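Viral CASP8 and FADD-like apoptosis regulator (Molluscum contagiosum virus subtype 1, PDB 2BBR) blocks death-receptor-induced apoptosis by interfering with host caspase-8 recruitment and activation at the death-inducing signaling complex, and suppresses host NF-kappa-B activation. Local coordinates at residues Ser22-His33 and Arg135-Glu144. Sequence-based numbering, arbitrary orientation.
Sequences SHEDSLLLFLCH and RFVELVLALE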
ATOM      1  N   SER A  22       0.032 -10.416 -11.404  1.00 15.94           N
ATOM      2  CA  SER A  22       1.325  -9.943 -10.924  1.00 15.80           C
ATOM      3  C   SER A  22       1.326  -8.524 -10.370  1.00 14.36           C
ATOM      4  O   SER A  22       2.051  -8.232  -9.421  1.00 14.31           O
ATOM      5  CB  SER A  22       2.373 -10.065 -12.034  1.00 18.58           C
ATOM      6  OG  SER A  22       2.594 -11.422 -12.374  1.00 24.16           O
ATOM      7  N   HIS A  23       0.532  -7.638 -10.958  1.00 13.61           N
ATOM      8  CA  HIS A  23       0.487  -6.268 -10.466  1.00 13.65           C
ATOM      9  C   HIS A  23      -0.129  -6.259  -9.068  1.00 11.95           C
ATOM     10  O   HIS A  23       0.406  -5.648  -8.142  1.00 11.88           O
ATOM     11  CB  HIS A  23      -0.338  -5.379 -11.395  1.00 14.84           C
ATOM     12  CG  HIS A  23      -0.334  -3.936 -10.997  1.00 14.63           C
ATOM     13  ND1 HIS A  23       0.782  -3.135 -11.113  1.00 16.52           N
ATOM     14  CD2 HIS A  23      -1.298  -3.159 -10.449  1.00 14.18           C
ATOM     15  CE1 HIS A  23       0.504  -1.928 -10.655  1.00 16.94           C
ATOM     16  NE2 HIS A  23      -0.752  -1.915 -10.247  1.00 15.05           N
ATOM     17  N   GLU A  24      -1.253  -6.949  -8.917  1.00 11.85           N
ATOM     18  CA  GLU A  24      -1.927  -7.023  -7.630  1.00 11.72           C
ATOM     19  C   GLU A  24      -1.022  -7.656  -6.578  1.00 11.47           C
ATOM     20  O   GLU A  24      -1.023  -7.227  -5.425  1.00 11.26           O
ATOM     21  CB  GLU A  24      -3.232  -7.806  -7.770  1.00 13.76           C
ATOM     22  CG  GLU A  24      -4.235  -7.122  -8.684  1.00 15.36           C
ATOM     23  CD  GLU A  24      -5.424  -7.997  -9.021  1.00 14.55           C
ATOM     24  OE1 GLU A  24      -5.208  -9.127  -9.503  1.00 15.76           O
ATOM     25  OE2 GLU A  24      -6.570  -7.551  -8.812  1.00 17.83           O
ATOM     26  N   ASP A  25      -0.241  -8.661  -6.970  1.00 11.97           N
ATOM     27  CA  ASP A  25       0.679  -9.308  -6.037  1.00 12.11           C
ATOM     28  C   ASP A  25       1.673  -8.276  -5.508  1.00 11.82           C
ATOM     29  O   ASP A  25       1.974  -8.246  -4.315  1.00 12.43           O
ATOM     30  CB  ASP A  25       1.478 -10.429  -6.718  1.00 14.97           C
ATOM     31  CG  ASP A  25       0.627 -11.624  -7.092  1.00 16.04           C
ATOM     32  OD1 ASP A  25      -0.424 -11.841  -6.453  1.00 15.48           O
ATOM     33  OD2 ASP A  25       1.029 -12.360  -8.021  1.00 19.25           O
ATOM     34  N   SER A  26       2.192  -7.443  -6.406  1.00 12.09           N
ATOM     35  CA  SER A  26       3.156  -6.419  -6.029  1.00 12.65           C
ATOM     36  C   SER A  26       2.543  -5.429  -5.045  1.00 11.34           C
ATOM     37  O   SER A  26       3.197  -5.000  -4.095  1.00 11.18           O
ATOM     38  CB  SER A  26       3.648  -5.681  -7.277  1.00 14.31           C
ATOM     39  OG  SER A  26       4.589  -4.677  -6.944  1.00 20.50           O
ATOM     40  N   LEU A  27       1.290  -5.059  -5.278  1.00 10.94           N
ATOM     41  CA  LEU A  27       0.616  -4.126  -4.389  1.00 10.09           C
ATOM     42  C   LEU A  27       0.451  -4.726  -2.996  1.00  9.78           C
ATOM     43  O   LEU A  27       0.659  -4.045  -1.995  1.00  9.92           O
ATOM     44  CB  LEU A  27      -0.751  -3.727  -4.954  1.00 11.42           C
ATOM     45  CG  LEU A  27      -0.731  -3.053  -6.329  1.00 12.41           C
ATOM     46  CD1 LEU A  27      -2.139  -2.660  -6.734  1.00 13.15           C
ATOM     47  CD2 LEU A  27       0.166  -1.828  -6.288  1.00 13.99           C
ATOM     48  N   LEU A  28       0.080  -6.002  -2.927  1.00 10.05           N
ATOM     49  CA  LEU A  28      -0.086  -6.637  -1.630  1.00 10.30           C
ATOM     50  C   LEU A  28       1.252  -6.763  -0.918  1.00 10.07           C
ATOM     51  O   LEU A  28       1.340  -6.542   0.289  1.00 10.49           O
ATOM     52  CB  LEU A  28      -0.737  -8.013  -1.777  1.00 13.49           C
ATOM     53  CG  LEU A  28      -2.193  -8.016  -2.249  1.00 15.21           C
ATOM     54  CD1 LEU A  28      -2.763  -9.418  -2.100  1.00 17.56           C
ATOM     55  CD2 LEU A  28      -3.012  -7.030  -1.422  1.00 16.74           C
ATOM     56  N   LEU A  29       2.298  -7.120  -1.654  1.00 10.59           N
ATOM     57  CA  LEU A  29       3.615  -7.234  -1.041  1.00 10.67           C
ATOM     58  C   LEU A  29       4.021  -5.886  -0.450  1.00 10.42           C
ATOM     59  O   LEU A  29       4.607  -5.824   0.628  1.00 11.34           O
ATOM     60  CB  LEU A  29       4.652  -7.705  -2.064  1.00 12.94           C
ATOM     61  CG  LEU A  29       4.646  -9.204  -2.373  1.00 16.78           C
ATOM     62  CD1 LEU A  29       5.654  -9.507  -3.464  1.00 19.75           C
ATOM     63  CD2 LEU A  29       4.978  -9.989  -1.110  1.00 18.88           C
ATOM     64  N   PHE A  30       3.700  -4.804  -1.153  1.00 10.55           N
ATOM     65  CA  PHE A  30       4.017  -3.465  -0.667  1.00 10.31           C
ATOM     66  C   PHE A  30       3.231  -3.179   0.615  1.00  9.82           C
ATOM     67  O   PHE A  30       3.777  -2.658   1.589  1.00 10.08           O
ATOM     68  CB  PHE A  30       3.674  -2.429  -1.738  1.00 10.78           C
ATOM     69  CG  PHE A  30       3.800  -1.007  -1.272  1.00  9.14           C
ATOM     70  CD1 PHE A  30       5.029  -0.352  -1.281  1.00  9.15           C
ATOM     71  CD2 PHE A  30       2.684  -0.319  -0.818  1.00  9.20           C
ATOM     72  CE1 PHE A  30       5.137   0.976  -0.842  1.00 10.12           C
ATOM     73  CE2 PHE A  30       2.783   0.996  -0.380  1.00 10.20           C
ATOM     74  CZ  PHE A  30       4.010   1.647  -0.393  1.00  9.39           C
ATOM     75  N   LEU A  31       1.948  -3.529   0.620  1.00  9.08           N
ATOM     76  CA  LEU A  31       1.117  -3.308   1.800  1.00  9.29           C
ATOM     77  C   LEU A  31       1.669  -4.046   3.017  1.00  8.61           C
ATOM     78  O   LEU A  31       1.503  -3.598   4.156  1.00  9.57           O
ATOM     79  CB  LEU A  31      -0.321  -3.772   1.541  1.00  9.67           C
ATOM     80  CG  LEU A  31      -1.190  -2.917   0.617  1.00  9.75           C
ATOM     81  CD1 LEU A  31      -2.544  -3.587   0.440  1.00 11.06           C
ATOM     82  CD2 LEU A  31      -1.356  -1.515   1.199  1.00 10.37           C
ATOM     83  N   CYS A  32       2.325  -5.177   2.766  1.00  9.46           N
ATOM     84  CA  CYS A  32       2.898  -6.002   3.827  1.00 10.32           C
ATOM     85  C   CYS A  32       4.371  -5.711   4.078  1.00 10.91           C
ATOM     86  O   CYS A  32       5.024  -6.440   4.821  1.00 12.03           O
ATOM     87  CB  CYS A  32       2.765  -7.485   3.471  1.00 11.43           C
ATOM     88  SG  CYS A  32       1.082  -8.078   3.258  1.00 12.77           S
ATOM     89  N   HIS A  33       4.890  -4.642   3.481  1.00 11.22           N
ATOM     90  CA  HIS A  33       6.305  -4.311   3.611  1.00 11.06           C
ATOM     91  C   HIS A  33       6.858  -4.212   5.032  1.00 12.66           C
ATOM     92  O   HIS A  33       7.945  -4.721   5.306  1.00 13.93           O
ATOM     93  CB  HIS A  33       6.603  -3.011   2.863  1.00 10.33           C
ATOM     94  CG  HIS A  33       8.065  -2.717   2.720  1.00 10.91           C
ATOM     95  ND1 HIS A  33       8.891  -3.426   1.877  1.00 12.74           N
ATOM     96  CD2 HIS A  33       8.849  -1.797   3.332  1.00 11.25           C
ATOM     97  CE1 HIS A  33      10.124  -2.958   1.976  1.00 12.59           C
ATOM     98  NE2 HIS A  33      10.124  -1.969   2.852  1.00 11.54           N
ATOM     99  N   ARG A 135       7.029   0.125 -10.886  1.00 12.71           N
ATOM    100  CA  ARG A 135       5.679   0.545 -10.518  1.00 12.38           C
ATOM    101  C   ARG A 135       5.771   1.691  -9.507  1.00 11.44           C
ATOM    102  O   ARG A 135       6.834   1.934  -8.934  1.00 11.25           O
ATOM    103  CB  ARG A 135       4.921  -0.613  -9.858  1.00 15.46           C
ATOM    104  CG  ARG A 135       4.837  -1.899 -10.666  1.00 15.42           C
ATOM    105  CD  ARG A 135       3.982  -2.921  -9.919  1.00 19.52           C
ATOM    106  NE  ARG A 135       3.717  -4.126 -10.701  1.00 19.02           N
ATOM    107  CZ  ARG A 135       4.557  -5.149 -10.819  1.00 19.48           C
ATOM    108  NH1 ARG A 135       5.730  -5.129 -10.202  1.00 20.84           N
ATOM    109  NH2 ARG A 135       4.222  -6.198 -11.558  1.00 21.31           N
ATOM    110  N   PHE A 136       4.659   2.385  -9.278  1.00 10.66           N
ATOM    111  CA  PHE A 136       4.658   3.472  -8.304  1.00 10.61           C
ATOM    112  C   PHE A 136       5.065   2.963  -6.917  1.00 10.42           C
ATOM    113  O   PHE A 136       5.841   3.620  -6.220  1.00 10.46           O
ATOM    114  CB  PHE A 136       3.281   4.136  -8.213  1.00 11.21           C
ATOM    115  CG  PHE A 136       3.235   5.302  -7.259  1.00  9.56           C
ATOM    116  CD1 PHE A 136       3.870   6.499  -7.569  1.00 11.91           C
ATOM    117  CD2 PHE A 136       2.578   5.195  -6.038  1.00 10.46           C
ATOM    118  CE1 PHE A 136       3.851   7.569  -6.676  1.00 11.50           C
ATOM    119  CE2 PHE A 136       2.552   6.257  -5.142  1.00 10.28           C
ATOM    120  CZ  PHE A 136       3.190   7.447  -5.457  1.00 10.88           C
ATOM    121  N   VAL A 137       4.561   1.799  -6.510  1.00 10.17           N
ATOM    122  CA  VAL A 137       4.929   1.289  -5.190  1.00  9.89           C
ATOM    123  C   VAL A 137       6.420   1.012  -5.114  1.00  9.87           C
ATOM    124  O   VAL A 137       7.025   1.123  -4.049  1.00 10.23           O
ATOM    125  CB  VAL A 137       4.150   0.001  -4.804  1.00 11.42           C
ATOM    126  CG1 VAL A 137       2.689   0.336  -4.567  1.00 14.42           C
ATOM    127  CG2 VAL A 137       4.299  -1.058  -5.885  1.00 12.59           C
ATOM    128  N   GLU A 138       7.024   0.656  -6.242  1.00 11.03           N
ATOM    129  CA  GLU A 138       8.455   0.401  -6.254  1.00 10.53           C
ATOM    130  C   GLU A 138       9.207   1.733  -6.159  1.00 10.34           C
ATOM    131  O   GLU A 138      10.265   1.809  -5.536  1.00 10.50           O
ATOM    132  CB  GLU A 138       8.822  -0.412  -7.500  1.00 12.54           C
ATOM    133  CG  GLU A 138       8.348  -1.865  -7.360  1.00 16.50           C
ATOM    134  CD  GLU A 138       8.267  -2.639  -8.668  1.00 18.11           C
ATOM    135  OE1 GLU A 138       8.059  -3.869  -8.608  1.00 24.40           O
ATOM    136  OE2 GLU A 138       8.393  -2.031  -9.747  1.00 17.99           O
ATOM    137  N   LEU A 139       8.650   2.786  -6.749  1.00  9.91           N
ATOM    138  CA  LEU A 139       9.248   4.115  -6.657  1.00  9.87           C
ATOM    139  C   LEU A 139       9.191   4.560  -5.189  1.00  9.10           C
ATOM    140  O   LEU A 139      10.163   5.099  -4.654  1.00  9.80           O
ATOM    141  CB  LEU A 139       8.479   5.112  -7.529  1.00 11.57           C
ATOM    142  CG  LEU A 139       8.812   6.596  -7.343  1.00 11.62           C
ATOM    143  CD1 LEU A 139      10.287   6.842  -7.624  1.00 13.67           C
ATOM    144  CD2 LEU A 139       7.940   7.437  -8.267  1.00 13.93           C
ATOM    145  N   VAL A 140       8.055   4.329  -4.533  1.00  8.74           N
ATOM    146  CA  VAL A 140       7.917   4.703  -3.128  1.00  8.34           C
ATOM    147  C   VAL A 140       8.957   3.979  -2.273  1.00  8.91           C
ATOM    148  O   VAL A 140       9.630   4.599  -1.451  1.00  8.87           O
ATOM    149  CB  VAL A 140       6.494   4.398  -2.601  1.00  9.17           C
ATOM    150  CG1 VAL A 140       6.417   4.674  -1.098  1.00  9.91           C
ATOM    151  CG2 VAL A 140       5.475   5.245  -3.349  1.00  9.76           C
ATOM    152  N   LEU A 141       9.109   2.675  -2.473  1.00  9.00           N
ATOM    153  CA  LEU A 141      10.091   1.936  -1.692  1.00  9.62           C
ATOM    154  C   LEU A 141      11.505   2.445  -1.959  1.00  9.11           C
ATOM    155  O   LEU A 141      12.317   2.533  -1.036  1.00  9.84           O
ATOM    156  CB  LEU A 141       9.999   0.435  -1.988  1.00 10.26           C
ATOM    157  CG  LEU A 141       8.727  -0.254  -1.478  1.00 10.99           C
ATOM    158  CD1 LEU A 141       8.766  -1.726  -1.860  1.00 12.95           C
ATOM    159  CD2 LEU A 141       8.611  -0.106   0.033  1.00 12.11           C
ATOM    160  N   ALA A 142      11.805   2.778  -3.210  1.00  9.96           N
ATOM    161  CA  ALA A 142      13.129   3.289  -3.547  1.00 10.14           C
ATOM    162  C   ALA A 142      13.396   4.595  -2.794  1.00  9.39           C
ATOM    163  O   ALA A 142      14.493   4.808  -2.271  1.00  9.80           O
ATOM    164  CB  ALA A 142      13.246   3.506  -5.048  1.00 11.78           C
ATOM    165  N   LEU A 143      12.396   5.467  -2.741  1.00  9.28           N
ATOM    166  CA  LEU A 143      12.537   6.731  -2.024  1.00  9.70           C
ATOM    167  C   LEU A 143      12.689   6.471  -0.527  1.00  9.17           C
ATOM    168  O   LEU A 143      13.481   7.132   0.145  1.00 10.24           O
ATOM    169  CB  LEU A 143      11.320   7.627  -2.278  1.00  9.90           C
ATOM    170  CG  LEU A 143      11.184   8.193  -3.695  1.00 10.91           C
ATOM    171  CD1 LEU A 143       9.779   8.738  -3.896  1.00 12.13           C
ATOM    172  CD2 LEU A 143      12.226   9.273  -3.937  1.00 12.63           C
ATOM    173  N   GLU A 144      11.935   5.507  -0.006  1.00  8.71           N
ATOM    174  CA  GLU A 144      12.017   5.158   1.409  1.00  9.47           C
ATOM    175  C   GLU A 144      13.402   4.634   1.753  1.00  9.89           C
ATOM    176  O   GLU A 144      13.970   4.967   2.792  1.00 10.04           O
ATOM    177  CB  GLU A 144      11.034   4.037   1.754  1.00 10.66           C
ATOM    178  CG  GLU A 144       9.606   4.435   2.025  1.00 12.47           C
ATOM    179  CD  GLU A 144       8.769   3.237   2.440  1.00 11.55           C
ATOM    180  OE1 GLU A 144       9.266   2.411   3.241  1.00 14.16           O
ATOM    181  OE2 GLU A 144       7.621   3.126   1.970  1.00 13.07           O
TER
HETATM  182  O   HOH W   1       7.189  -5.306  -6.412  1.00 27.65           O
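The F30 ring carries V137 over one face, with CG1 3.9 Å from the ring centroid in a CH-pi contact. L141 CG lies at the ring edge in plane, 3.7 Å from F30 CD1. V140 CG1 also meets the edge, 3.9 Å from F30 CE1. The H33 ring has L141 CD2 over the centre of one face, 3.6 Å from the centroid. The R135 guanidinium has S26 CB over one face. Two groups lie at its edge in plane, H23 ND1 and E138 OE1. F30 is a knob in a hole formed by V137, V140, L141 and E144. Its CG is anti to the backbone N (chi1 173°), which sends the ring across to helix 136-145. L27 extends this apolar patch, its CD2 meeting V137 CG1. R97 makes a cation-pi contact with F30 and a salt bridge with E144. M100 and V101, on the same helix 95-104, also pack against the ring. R135 NE donates to H23 ND1 at 3.1 Å, a bent bond of 137° that is tilted from the imidazole plane. H23 NE2 bonds E105, so both ring nitrogens are engaged and the ring rotation is fixed. E138 holds R135 at both ends. Its OE2 accepts from R135 N at 2.8 Å, and its OE1 meets R135 NH1 through a bent, weak bond within a salt bridge. A water joins E138 OE1 to S26 OG. The axes of segments 22-31 and 136-144 come within 10.1 Å and run in roughly the same direction, 30° apart. This is an interface between the two death effector domains of a viral FLIP, with a helix from each packed through an apolar centre and a polar border.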